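Local atomic coordinates of EvpC (Edwardsiella tarda, PDB entry 3EAA), a protein that is secreted through the type VI secretion system and, as an Hcp-family protein, probably forms hexameric rings belonging to the inner tube of that apparatus. Residues 33-37 with 49-54; 24-28 with 61-66; 134-138 with 148-152; 4-10 with 82-88; 105-111 with 124-130. All blocks are in the same frame, centred on the assembly; numbering follows the deposited sequence.

Contact 1: 33-37 with 49-54; sequences GAGNE and TGKAMM
G35 and M53 (a selenomethionine, like M54) face each other at the centre of an antiparallel beta hairpin whose two strands, 33-36 and 52-54, are joined by a long loop. They are its hydrogen-bonded pair, flanked by the non-hydrogen-bonded pairs A34 with M54 and N36 with A52. G35 N donates a hydrogen bond to M53 O at 2.8 Å, and M53 N answers to G35 O at 3.0 Å. Beyond N36 the pairing frays: E37 N is shared by weak bonds to T49 O and K51 O, and K51 N makes a weak bond to E37 OE1.

Apolar contact is small, with M54 CE set against A34 CB at 4.0 Å on the face that also carries N36. A34 and M54 continue this packing onto V75 of a neighbouring subunit, and A34 and G33 pair with a strand of that neighbouring subunit, so the sheet runs on across the interface.

Polar side chains meet where the two ends of the loop come together. With CG between its backbone N and carbonyl carbon (chi1 57°), N36 crosses T49 at about a right angle. Its ND2 bonds to A74 O of the neighbouring subunit, while OD1 lies 2.9 Å from T49 OG1.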
# COMPACT_ATOMS: atom_id res chain seq x y z
N GLY A 33 -5.47 22.65 -3.57
CA GLY A 33 -6.44 22.51 -2.51
C GLY A 33 -6.45 23.63 -1.50
O GLY A 33 -5.45 24.33 -1.29
N ALA A 34 -7.60 23.80 -0.87
CA ALA A 34 -7.76 24.77 0.18
C ALA A 34 -8.83 24.25 1.12
O ALA A 34 -9.53 23.30 0.80
CB ALA A 34 -8.16 26.10 -0.41
N GLY A 35 -8.95 24.88 2.27
CA GLY A 35 -9.97 24.49 3.22
C GLY A 35 -9.57 25.01 4.58
O GLY A 35 -8.41 25.31 4.82
N ASN A 36 -10.55 25.11 5.48
CA ASN A 36 -10.29 25.67 6.79
C ASN A 36 -10.21 24.60 7.88
O ASN A 36 -10.27 23.41 7.59
CB ASN A 36 -11.34 26.73 7.13
CG ASN A 36 -12.73 26.20 7.07
OD1 ASN A 36 -13.20 25.55 8.00
ND2 ASN A 36 -13.42 26.49 5.99
N GLU A 37 -10.03 25.03 9.12
CA GLU A 37 -9.91 24.08 10.22
C GLU A 37 -11.21 23.91 11.00
O GLU A 37 -11.28 24.14 12.21
CB GLU A 37 -8.74 24.45 11.14
CG GLU A 37 -8.67 25.92 11.52
CD GLU A 37 -7.71 26.18 12.67
OE1 GLU A 37 -8.02 27.03 13.52
OE2 GLU A 37 -6.66 25.51 12.74
N THR A 49 -14.91 27.96 12.28
CA THR A 49 -14.12 27.71 11.08
C THR A 49 -12.62 27.88 11.31
O THR A 49 -11.80 27.31 10.58
CB THR A 49 -14.52 28.67 9.95
OG1 THR A 49 -13.79 28.32 8.77
CG2 THR A 49 -14.18 30.10 10.32
N GLY A 50 -12.27 28.69 12.31
CA GLY A 50 -10.88 28.95 12.60
C GLY A 50 -10.15 29.59 11.44
O GLY A 50 -10.67 30.51 10.80
N LYS A 51 -9.03 29.07 11.07
CA LYS A 51 -8.19 29.72 10.15
C LYS A 51 -8.34 29.12 8.84
O LYS A 51 -8.67 28.01 8.72
CB LYS A 51 -6.79 29.43 10.58
CG LYS A 51 -5.93 30.52 10.68
CD LYS A 51 -5.00 30.43 9.62
CE LYS A 51 -5.00 31.63 8.84
NZ LYS A 51 -4.46 31.31 7.55
N ALA A 52 -8.01 29.89 7.85
CA ALA A 52 -8.01 29.51 6.47
C ALA A 52 -6.78 28.93 5.93
O ALA A 52 -5.74 29.44 6.12
CB ALA A 52 -8.32 30.65 5.71
N MSE A 53 -6.88 27.87 5.18
CA MSE A 53 -5.72 27.50 4.51
C MSE A 53 -5.66 26.88 3.22
O MSE A 53 -6.51 26.16 2.86
CB MSE A 53 -4.71 26.94 5.41
CG MSE A 53 -3.33 27.03 4.87
SE MSE A 53 -1.79 27.99 6.27
CE MSE A 53 -1.33 27.79 4.04
N MSE A 54 -4.54 27.12 2.57
CA MSE A 54 -4.28 26.77 1.20
C MSE A 54 -3.07 25.93 0.97
O MSE A 54 -2.12 25.96 1.69
CB MSE A 54 -4.31 28.00 0.32
CG MSE A 54 -5.31 28.94 0.68
SE MSE A 54 -4.87 30.95 -0.29
CE MSE A 54 -6.17 29.45 -1.37

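Contact 2: 24-28 with 61-66; sequences WIEVL and KWMDCA
I25, V27 and L28 pack against K61 and the turn after it in a side-chain contact that joins two sheets, strand 25-27 at the border of one and the end of strand 52-62 in the other. Between these two segments the sheets meet through side-chain packing, without backbone pairing.

K61 contributes the largest share, through its aliphatic part. Its CB sits 3.3 Å from E26 O and also faces the backbone of V27. The chain then bends at chi2 and chi3, which swings CE beside I25 CG2 at 3.8 Å while NZ travels on, away from strand 25-27. The other branch of I25 is used differently: CG1 touches A66 CB at 3.9 Å. At the L28 end of the contact, L28 CD1 lies over one face of the W62 indole, 4.2 Å above its plane and displaced toward the rim.

D64 organises the polar side. Its OD1 takes K61 NZ in a salt bridge of 2.8 Å and A66 N in a capping bond of 2.9 Å, the two donors arriving from opposite faces of the carboxylate plane. This double grip should hold the carboxylate in a fixed orientation, and the lysine charge has a second carboxylate partner in E124.

Around the contact, strand 4-9 pairs with 25-27 through I7 and T5, L28 bonds by its backbone to T60, and E124 of strand 123-129 does so to K61. Helix 67-76 starts just past A66 and lays S67 and L70 against the lysine.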
# COMPACT_ATOMS: atom_id res chain seq x y z
N TRP A 24 4.19 29.10 -23.75
CA TRP A 24 3.74 28.71 -22.42
C TRP A 24 4.31 27.35 -22.09
O TRP A 24 4.82 26.67 -22.97
CB TRP A 24 2.23 28.61 -22.40
CG TRP A 24 1.53 29.89 -22.23
CD1 TRP A 24 1.66 31.00 -23.01
CD2 TRP A 24 0.56 30.21 -21.23
NE1 TRP A 24 0.84 32.00 -22.55
CE2 TRP A 24 0.16 31.54 -21.46
CE3 TRP A 24 0.01 29.50 -20.16
CZ2 TRP A 24 -0.79 32.18 -20.66
CZ3 TRP A 24 -0.93 30.14 -19.36
CH2 TRP A 24 -1.32 31.46 -19.62
N ILE A 25 4.20 26.95 -20.83
CA ILE A 25 4.61 25.61 -20.42
C ILE A 25 3.42 24.65 -20.46
O ILE A 25 2.43 24.86 -19.78
CB ILE A 25 5.18 25.59 -18.99
CG1 ILE A 25 6.52 26.33 -18.91
CG2 ILE A 25 5.32 24.16 -18.49
CD1 ILE A 25 6.37 27.84 -18.71
N GLU A 26 3.55 23.60 -21.26
CA GLU A 26 2.53 22.56 -21.34
C GLU A 26 2.56 21.66 -20.10
O GLU A 26 3.60 21.13 -19.73
CB GLU A 26 2.69 21.72 -22.62
CG GLU A 26 2.34 22.47 -23.91
CD GLU A 26 2.38 21.58 -25.15
OE1 GLU A 26 2.99 20.49 -25.07
OE2 GLU A 26 1.80 21.97 -26.19
N VAL A 27 1.40 21.50 -19.45
CA VAL A 27 1.34 20.71 -18.22
C VAL A 27 0.26 19.65 -18.27
O VAL A 27 -0.79 19.85 -18.89
CB VAL A 27 1.17 21.61 -16.96
CG1 VAL A 27 0.31 22.81 -17.27
CG2 VAL A 27 0.58 20.81 -15.81
N LEU A 28 0.53 18.53 -17.62
CA LEU A 28 -0.42 17.43 -17.53
C LEU A 28 -1.41 17.59 -16.38
O LEU A 28 -2.60 17.82 -16.60
CB LEU A 28 0.34 16.13 -17.38
CG LEU A 28 1.50 16.15 -18.36
CD1 LEU A 28 2.44 14.97 -18.15
CD2 LEU A 28 0.94 16.18 -19.77
N LYS A 61 4.73 17.75 -15.61
CA LYS A 61 5.04 18.05 -17.00
C LYS A 61 6.32 17.35 -17.44
O LYS A 61 7.05 16.82 -16.61
CB LYS A 61 5.13 19.56 -17.23
CG LYS A 61 5.82 20.32 -16.11
CD LYS A 61 7.33 20.37 -16.29
CE LYS A 61 7.77 21.62 -17.03
NZ LYS A 61 9.25 21.64 -17.24
N TRP A 62 6.58 17.35 -18.75
CA TRP A 62 7.79 16.76 -19.28
C TRP A 62 8.93 17.72 -19.08
O TRP A 62 8.73 18.84 -18.61
CB TRP A 62 7.67 16.48 -20.78
CG TRP A 62 6.55 15.54 -21.14
CD1 TRP A 62 5.56 15.76 -22.05
CD2 TRP A 62 6.31 14.25 -20.57
NE1 TRP A 62 4.71 14.67 -22.10
CE2 TRP A 62 5.15 13.73 -21.19
CE3 TRP A 62 6.95 13.48 -19.60
CZ2 TRP A 62 4.63 12.48 -20.87
CZ3 TRP A 62 6.43 12.24 -19.28
CH2 TRP A 62 5.28 11.75 -19.92
N MSE A 63 10.13 17.29 -19.43
CA MSE A 63 11.24 18.20 -19.54
C MSE A 63 11.03 19.08 -20.73
O MSE A 63 10.64 18.63 -21.81
CB MSE A 63 12.55 17.45 -19.72
CG MSE A 63 13.33 17.25 -18.44
SE MSE A 63 15.23 16.97 -18.77
CE MSE A 63 15.88 17.29 -16.95
N ASP A 64 11.30 20.36 -20.56
CA ASP A 64 11.30 21.24 -21.70
C ASP A 64 12.40 22.28 -21.52
O ASP A 64 13.42 22.02 -20.89
CB ASP A 64 9.94 21.90 -21.87
CG ASP A 64 9.30 22.22 -20.55
OD1 ASP A 64 10.00 22.81 -19.70
OD2 ASP A 64 8.11 21.89 -20.37
N CYS A 65 12.16 23.44 -22.09
CA CYS A 65 13.13 24.52 -22.07
C CYS A 65 13.02 25.27 -20.76
O CYS A 65 13.84 26.14 -20.47
CB CYS A 65 12.82 25.47 -23.22
SG CYS A 65 11.08 25.89 -23.28
N ALA A 66 12.00 24.96 -19.98
CA ALA A 66 11.79 25.68 -18.74
C ALA A 66 12.48 24.97 -17.60
O ALA A 66 12.80 25.57 -16.58
CB ALA A 66 10.32 25.82 -18.46

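Contact 3: 134-138 with 148-152; sequences TWEYV and GKIGP
Y137 and I150 make the compact part of this contact, where two irregular segments run past one another in nearly opposite directions. I150 N points almost straight at Y137 O, 2.7 Å away with an angle of 170° at the hydrogen. The two side chains run abreast in one direction, so that I150 CG1 reaches the ring edge at Y137 CD2, 3.9 Å off and in the ring plane. This part is covered by a neighbouring subunit, whose D64 packs on Y137 and whose C65 packs on I150.

The other side mixes the buried E136 and V138 with K149 and P152, which alone form its loose, solvent-exposed margin. K149 crosses V138 obliquely, its CG 3.5 Å from V138 CG2, before a bend at chi3 carries NZ toward E136. The resulting salt bridge, K149 NZ to E136 OE1 at 3.2 Å, meets the carboxylate from well above its plane. E136 CG also packs against P152 CB at a slant, and T134 CG2 reaches the same ring more distantly, at 4.1 Å from that CB.

Together they draw in the two ends of the long, irregular connection between the adjacent antiparallel strands 132-134 and 154-156 of the larger sheet.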
# COMPACT_ATOMS: atom_id res chain seq x y z
N THR A 134 -6.56 33.31 -7.50
CA THR A 134 -7.93 33.56 -7.96
C THR A 134 -8.48 32.39 -8.78
O THR A 134 -7.76 31.80 -9.57
CB THR A 134 -7.96 34.82 -8.82
OG1 THR A 134 -7.45 35.92 -8.06
CG2 THR A 134 -9.38 35.12 -9.25
N TRP A 135 -9.76 32.07 -8.62
CA TRP A 135 -10.32 30.91 -9.31
C TRP A 135 -10.74 31.16 -10.77
O TRP A 135 -10.07 30.70 -11.68
CB TRP A 135 -11.50 30.27 -8.57
CG TRP A 135 -11.60 30.53 -7.11
CD1 TRP A 135 -12.72 30.92 -6.43
CD2 TRP A 135 -10.56 30.41 -6.13
NE1 TRP A 135 -12.44 31.06 -5.10
CE2 TRP A 135 -11.13 30.75 -4.89
CE3 TRP A 135 -9.22 30.05 -6.19
CZ2 TRP A 135 -10.39 30.75 -3.70
CZ3 TRP A 135 -8.48 30.04 -5.00
CH2 TRP A 135 -9.08 30.39 -3.78
N GLU A 136 -11.87 31.84 -10.96
CA GLU A 136 -12.42 32.06 -12.31
C GLU A 136 -12.74 30.77 -13.07
O GLU A 136 -11.85 29.98 -13.39
CB GLU A 136 -11.48 32.90 -13.17
CG GLU A 136 -11.22 34.30 -12.69
CD GLU A 136 -10.52 35.14 -13.74
OE1 GLU A 136 -10.55 34.73 -14.92
OE2 GLU A 136 -9.96 36.20 -13.39
N TYR A 137 -14.02 30.60 -13.36
CA TYR A 137 -14.50 29.46 -14.13
C TYR A 137 -15.43 29.97 -15.24
O TYR A 137 -16.06 31.01 -15.10
CB TYR A 137 -15.29 28.54 -13.21
CG TYR A 137 -16.05 27.43 -13.93
CD1 TYR A 137 -15.42 26.24 -14.25
CD2 TYR A 137 -17.39 27.58 -14.27
CE1 TYR A 137 -16.10 25.22 -14.89
CE2 TYR A 137 -18.08 26.57 -14.92
CZ TYR A 137 -17.43 25.38 -15.22
OH TYR A 137 -18.08 24.35 -15.87
N VAL A 138 -15.52 29.21 -16.32
CA VAL A 138 -16.42 29.55 -17.42
C VAL A 138 -17.14 28.31 -17.91
O VAL A 138 -16.50 27.35 -18.34
CB VAL A 138 -15.65 30.18 -18.60
CG1 VAL A 138 -16.55 30.34 -19.80
CG2 VAL A 138 -15.06 31.53 -18.20
N GLY A 148 -21.40 32.77 -19.82
CA GLY A 148 -20.91 33.81 -18.94
C GLY A 148 -19.83 33.32 -18.00
O GLY A 148 -19.83 32.17 -17.58
N LYS A 149 -18.89 34.20 -17.67
CA LYS A 149 -17.83 33.84 -16.73
C LYS A 149 -18.29 33.94 -15.29
O LYS A 149 -19.02 34.86 -14.92
CB LYS A 149 -16.59 34.72 -16.94
CG LYS A 149 -15.42 34.31 -16.07
CD LYS A 149 -14.23 35.24 -16.25
CE LYS A 149 -13.43 34.91 -17.50
NZ LYS A 149 -12.18 35.72 -17.55
N ILE A 150 -17.85 32.99 -14.46
CA ILE A 150 -18.31 32.92 -13.08
C ILE A 150 -17.39 33.66 -12.11
O ILE A 150 -16.31 33.19 -11.77
CB ILE A 150 -18.52 31.48 -12.60
CG1 ILE A 150 -19.49 30.75 -13.53
CG2 ILE A 150 -19.04 31.46 -11.16
CD1 ILE A 150 -20.71 31.57 -13.92
N GLY A 151 -17.89 34.82 -11.67
CA GLY A 151 -17.20 35.79 -10.81
C GLY A 151 -15.83 35.34 -10.28
O GLY A 151 -15.75 34.49 -9.40
N PRO A 152 -14.76 35.92 -10.84
CA PRO A 152 -13.38 35.75 -10.38
C PRO A 152 -13.24 36.05 -8.90
O PRO A 152 -13.32 37.20 -8.47
CB PRO A 152 -12.62 36.81 -11.19
CG PRO A 152 -13.73 37.75 -11.72
CD PRO A 152 -14.83 36.81 -12.01

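Contact 4: 4-10 with 82-88; sequences DTYIKLD and TLELEIC
C88 places its sulfur at the edge of the Y6 ring, the distinctive feature of an otherwise regular antiparallel strand pair inside the larger sheet of the Hcp beta barrel. C88 SG lies 4.9 Å from the ring centroid and 79° off the ring normal, close to CD1 and CE1. Y6 has its CG anti to the carbonyl carbon (chi1 -46°), which turns the ring toward the cysteine, and H21 stacks on that ring.

The backbones are joined by six hydrogen bonds, two in each of the pairs D4 with C88, Y6 with E86 and K8 with E84. The straightest is Y6 N to E86 O, 2.7 Å long with an angle of 175° at the hydrogen.

On the face of Y6 and C88 the pairing is polar farther along. K8 and E84 extend side by side, yet K8 NZ stays 5.0 Å from E84 OE2, too far for a salt bridge, though the opposite charges probably still attract weakly.

The other face is largely apolar and buried, and L57 and V59 of strand 52-62 pack against it. T5 CG2 touches L85 CD2 at 3.6 Å, and L9 CG meets L83 CD1. I7 CD1 sits in the fork of L83, 3.5 Å from both CD1 and CD2 of that leucine.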
# COMPACT_ATOMS: atom_id res chain seq x y z
N ASP A 4 -6.80 20.36 -21.72
CA ASP A 4 -5.41 20.70 -21.96
C ASP A 4 -4.98 21.84 -21.05
O ASP A 4 -5.58 22.91 -21.08
CB ASP A 4 -5.22 21.09 -23.42
CG ASP A 4 -5.55 19.95 -24.37
OD1 ASP A 4 -4.78 18.98 -24.40
OD2 ASP A 4 -6.58 20.03 -25.07
N THR A 5 -3.93 21.61 -20.26
CA THR A 5 -3.51 22.57 -19.24
C THR A 5 -2.20 23.31 -19.57
O THR A 5 -1.17 22.69 -19.86
CB THR A 5 -3.32 21.86 -17.90
OG1 THR A 5 -4.32 20.85 -17.75
CG2 THR A 5 -3.42 22.85 -16.74
N TYR A 6 -2.24 24.63 -19.52
CA TYR A 6 -1.04 25.43 -19.73
C TYR A 6 -0.75 26.31 -18.53
O TYR A 6 -1.66 26.65 -17.78
CB TYR A 6 -1.17 26.33 -20.97
CG TYR A 6 -1.71 25.64 -22.21
CD1 TYR A 6 -3.07 25.59 -22.46
CD2 TYR A 6 -0.85 25.07 -23.14
CE1 TYR A 6 -3.58 24.97 -23.59
CE2 TYR A 6 -1.35 24.45 -24.28
CZ TYR A 6 -2.71 24.41 -24.50
OH TYR A 6 -3.22 23.80 -25.63
N ILE A 7 0.50 26.70 -18.36
CA ILE A 7 0.89 27.52 -17.22
C ILE A 7 1.98 28.54 -17.56
O ILE A 7 2.96 28.21 -18.23
CB ILE A 7 1.34 26.64 -16.03
CG1 ILE A 7 1.19 27.40 -14.72
CG2 ILE A 7 2.78 26.15 -16.23
CD1 ILE A 7 1.57 26.58 -13.51
N LYS A 8 1.81 29.77 -17.10
CA LYS A 8 2.71 30.87 -17.45
C LYS A 8 3.47 31.48 -16.28
O LYS A 8 2.91 31.74 -15.21
CB LYS A 8 1.95 31.98 -18.17
CG LYS A 8 2.69 33.30 -18.19
CD LYS A 8 1.96 34.32 -19.04
CE LYS A 8 2.88 35.48 -19.40
NZ LYS A 8 2.42 36.21 -20.62
N LEU A 9 4.77 31.71 -16.51
CA LEU A 9 5.67 32.31 -15.53
C LEU A 9 6.34 33.52 -16.15
O LEU A 9 6.68 33.52 -17.33
CB LEU A 9 6.77 31.33 -15.14
CG LEU A 9 6.59 30.37 -13.98
CD1 LEU A 9 7.50 29.18 -14.19
CD2 LEU A 9 6.89 31.05 -12.65
N ASP A 10 6.54 34.55 -15.33
CA ASP A 10 7.13 35.80 -15.80
C ASP A 10 8.58 35.63 -16.20
O ASP A 10 9.43 35.28 -15.38
CB ASP A 10 6.99 36.87 -14.72
CG ASP A 10 5.55 37.25 -14.47
OD1 ASP A 10 4.81 37.41 -15.47
OD2 ASP A 10 5.15 37.37 -13.29
N THR A 82 3.96 36.44 -10.68
CA THR A 82 2.70 35.94 -11.19
C THR A 82 2.82 34.61 -11.91
O THR A 82 3.61 34.45 -12.84
CB THR A 82 2.11 36.96 -12.17
OG1 THR A 82 1.67 38.10 -11.44
CG2 THR A 82 0.94 36.35 -12.94
N LEU A 83 2.00 33.67 -11.47
CA LEU A 83 1.84 32.40 -12.15
C LEU A 83 0.38 32.26 -12.59
O LEU A 83 -0.53 32.37 -11.77
CB LEU A 83 2.22 31.25 -11.23
CG LEU A 83 2.04 29.88 -11.86
CD1 LEU A 83 3.20 29.62 -12.80
CD2 LEU A 83 1.92 28.81 -10.80
N GLU A 84 0.17 32.04 -13.88
CA GLU A 84 -1.17 31.87 -14.42
C GLU A 84 -1.40 30.44 -14.84
O GLU A 84 -0.74 29.94 -15.73
CB GLU A 84 -1.39 32.77 -15.63
CG GLU A 84 -1.51 34.25 -15.31
CD GLU A 84 -1.27 35.13 -16.53
OE1 GLU A 84 -1.98 34.96 -17.55
OE2 GLU A 84 -0.36 35.98 -16.48
N LEU A 85 -2.35 29.77 -14.22
CA LEU A 85 -2.75 28.45 -14.68
C LEU A 85 -4.00 28.54 -15.56
O LEU A 85 -4.91 29.35 -15.31
CB LEU A 85 -2.97 27.50 -13.51
CG LEU A 85 -2.86 26.03 -13.93
CD1 LEU A 85 -2.33 25.18 -12.79
CD2 LEU A 85 -4.20 25.51 -14.44
N GLU A 86 -4.05 27.70 -16.58
CA GLU A 86 -5.12 27.78 -17.56
C GLU A 86 -5.46 26.43 -18.18
O GLU A 86 -4.62 25.81 -18.85
CB GLU A 86 -4.73 28.78 -18.64
CG GLU A 86 -5.88 29.47 -19.30
CD GLU A 86 -5.45 30.74 -20.01
OE1 GLU A 86 -4.78 31.58 -19.37
OE2 GLU A 86 -5.80 30.91 -21.20
N ILE A 87 -6.68 25.97 -17.96
CA ILE A 87 -7.15 24.74 -18.56
C ILE A 87 -8.13 25.08 -19.67
O ILE A 87 -9.08 25.83 -19.47
CB ILE A 87 -7.81 23.81 -17.53
CG1 ILE A 87 -7.04 23.83 -16.21
CG2 ILE A 87 -7.87 22.39 -18.05
CD1 ILE A 87 -7.46 24.94 -15.28
N CYS A 88 -7.88 24.54 -20.86
CA CYS A 88 -8.62 24.94 -22.05
C CYS A 88 -9.28 23.75 -22.72
O CYS A 88 -8.68 22.69 -22.85
CB CYS A 88 -7.68 25.61 -23.06
SG CYS A 88 -6.65 26.94 -22.38

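Contact 5: 105-111 with 124-130; sequences VAVSSYQ and ETIDFAY
V105 to Q111 and E124 to Y130 run antiparallel with a strong twist, their short axes 141° apart, and the register slips by one residue where S108 and S109 both face D127. At this bulge S108 N bonds to D127 O at 2.8 Å, while D127 N bonds to S109 O at 3.1 Å. S108 has a nearly helical backbone conformation, and its OG, held between backbone N and carbonyl carbon (chi1 48°), turns back to D127 O and adds a weak bond. Regular pairing resumes beyond the bulge: A106 with A129 on one side of it, Q111 with T125 on the other.

Apolar side chains fill the face bearing V107, I126 and F128. V107 divides its branches between two neighbours across the strand: CG1 touches I126 CG2 at 3.8 Å and CG2 touches F128 CE2 at 3.7 Å. I126 CG2 in turn rests over one face of the F128 ring, near its rim. V105 CG1 approaches F128 CB at 4.1 Å, and V105 and F128 both extend to L83 of strand 80-88.

The opposite face carries S109, D127 and T125. The CB of D127 lies 3.5 Å from S109 OG, whereas its OD1 forms a salt bridge with R58 NE. At the far end Y110 packs against W32 of a neighbouring subunit, and Y110 and Q111 pair with a strand of that chain.

The whole is a beta hairpin with a classic beta bulge, its outer strand continuing the sheet into the next subunit of the hexamer.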
# COMPACT_ATOMS: atom_id res chain seq x y z
N VAL A 105 4.86 34.13 -6.42
CA VAL A 105 5.10 32.71 -6.50
C VAL A 105 6.56 32.33 -6.34
O VAL A 105 7.45 33.09 -6.74
CB VAL A 105 4.63 32.15 -7.85
CG1 VAL A 105 4.22 30.68 -7.69
CG2 VAL A 105 3.48 32.97 -8.39
N ALA A 106 6.80 31.15 -5.79
CA ALA A 106 8.13 30.54 -5.71
C ALA A 106 8.07 29.06 -6.11
O ALA A 106 7.03 28.42 -6.01
CB ALA A 106 8.69 30.68 -4.30
N VAL A 107 9.19 28.51 -6.55
CA VAL A 107 9.31 27.07 -6.68
C VAL A 107 9.83 26.50 -5.36
O VAL A 107 10.96 26.77 -4.96
CB VAL A 107 10.25 26.65 -7.82
CG1 VAL A 107 10.39 25.14 -7.85
CG2 VAL A 107 9.75 27.16 -9.16
N SER A 108 9.00 25.71 -4.68
CA SER A 108 9.38 25.17 -3.37
C SER A 108 10.10 23.84 -3.51
O SER A 108 10.85 23.42 -2.64
CB SER A 108 8.15 25.02 -2.47
OG SER A 108 7.09 24.37 -3.16
N SER A 109 9.86 23.17 -4.63
CA SER A 109 10.55 21.94 -4.91
C SER A 109 10.50 21.64 -6.40
O SER A 109 9.55 21.99 -7.10
CB SER A 109 9.95 20.77 -4.14
OG SER A 109 8.92 20.15 -4.89
N TYR A 110 11.56 21.02 -6.86
CA TYR A 110 11.63 20.55 -8.21
C TYR A 110 12.11 19.12 -8.10
O TYR A 110 13.07 18.84 -7.39
CB TYR A 110 12.64 21.37 -8.99
CG TYR A 110 13.04 20.71 -10.29
CD1 TYR A 110 12.44 21.07 -11.48
CD2 TYR A 110 14.01 19.72 -10.31
CE1 TYR A 110 12.79 20.46 -12.66
CE2 TYR A 110 14.36 19.11 -11.48
CZ TYR A 110 13.75 19.49 -12.65
OH TYR A 110 14.09 18.88 -13.83
N GLN A 111 11.42 18.22 -8.77
CA GLN A 111 11.85 16.82 -8.79
C GLN A 111 12.00 16.37 -10.22
O GLN A 111 11.31 16.87 -11.11
CB GLN A 111 10.86 15.92 -8.05
CG GLN A 111 10.85 16.07 -6.55
CD GLN A 111 11.93 15.26 -5.87
OE1 GLN A 111 12.28 14.16 -6.31
NE2 GLN A 111 12.47 15.80 -4.78
N GLU A 124 8.99 15.65 -14.82
CA GLU A 124 9.27 16.41 -13.61
C GLU A 124 7.99 16.80 -12.88
O GLU A 124 6.92 16.96 -13.49
CB GLU A 124 10.14 17.64 -13.90
CG GLU A 124 9.75 18.45 -15.14
CD GLU A 124 10.60 19.71 -15.31
OE1 GLU A 124 10.64 20.52 -14.37
OE2 GLU A 124 11.22 19.90 -16.38
N THR A 125 8.12 16.94 -11.56
CA THR A 125 7.02 17.37 -10.71
C THR A 125 7.42 18.60 -9.91
O THR A 125 8.38 18.56 -9.15
CB THR A 125 6.62 16.27 -9.73
OG1 THR A 125 6.40 15.06 -10.46
CG2 THR A 125 5.36 16.67 -8.96
N ILE A 126 6.68 19.68 -10.09
CA ILE A 126 7.03 20.95 -9.47
C ILE A 126 6.00 21.46 -8.47
O ILE A 126 4.79 21.49 -8.74
CB ILE A 126 7.25 22.06 -10.51
CG1 ILE A 126 8.23 21.61 -11.59
CG2 ILE A 126 7.77 23.31 -9.84
CD1 ILE A 126 7.56 20.95 -12.75
N ASP A 127 6.49 21.89 -7.31
CA ASP A 127 5.63 22.48 -6.30
C ASP A 127 5.82 23.99 -6.26
O ASP A 127 6.93 24.49 -6.06
CB ASP A 127 5.87 21.85 -4.93
CG ASP A 127 5.20 20.48 -4.79
OD1 ASP A 127 4.76 19.93 -5.82
OD2 ASP A 127 5.08 19.97 -3.66
N PHE A 128 4.72 24.70 -6.46
CA PHE A 128 4.72 26.15 -6.51
C PHE A 128 4.09 26.75 -5.26
O PHE A 128 2.87 26.66 -5.07
CB PHE A 128 3.94 26.61 -7.72
CG PHE A 128 4.66 26.43 -9.01
CD1 PHE A 128 4.27 25.45 -9.90
CD2 PHE A 128 5.72 27.25 -9.35
CE1 PHE A 128 4.93 25.29 -11.10
CE2 PHE A 128 6.37 27.09 -10.55
CZ PHE A 128 5.98 26.11 -11.42
N ALA A 129 4.92 27.34 -4.41
CA ALA A 129 4.42 28.10 -3.27
C ALA A 129 4.04 29.53 -3.69
O ALA A 129 4.60 30.06 -4.65
CB ALA A 129 5.46 28.12 -2.16
N TYR A 130 3.09 30.13 -2.99
CA TYR A 130 2.55 31.44 -3.40
C TYR A 130 2.01 32.29 -2.25
O TYR A 130 2.11 31.91 -1.08
CB TYR A 130 1.46 31.25 -4.48
CG TYR A 130 0.35 30.27 -4.11
CD1 TYR A 130 0.60 28.90 -4.02
CD2 TYR A 130 -0.94 30.72 -3.87
CE1 TYR A 130 -0.41 28.02 -3.69
CE2 TYR A 130 -1.95 29.84 -3.55
CZ TYR A 130 -1.68 28.50 -3.46
OH TYR A 130 -2.70 27.63 -3.13

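In the fold
Along the chain, contact 4 opens first and spans both contact 2 and, farther in, contact 1; contacts 5 and 3 follow in series. Contacts 2 and 4 belong to the larger antiparallel sheet through strands 25-27 and 4-9, their centres about 11 Å apart. Contacts 1, 2 and 5 all reach the smaller sheet, with strand 52-62 running from contact 1 to contact 2, whose centres are about 30 Å apart. Contacts 4 and 5 touch where the two sheets pack, their centres about 14 Å apart. Contact 3 stands about 25 Å from contacts 2 and 5, measured between centres, but touches contact 1 through M54 and W135. Contacts 1 and 5 mark the outer strands through which the smaller sheet continues between subunits, consistent with a closed ring.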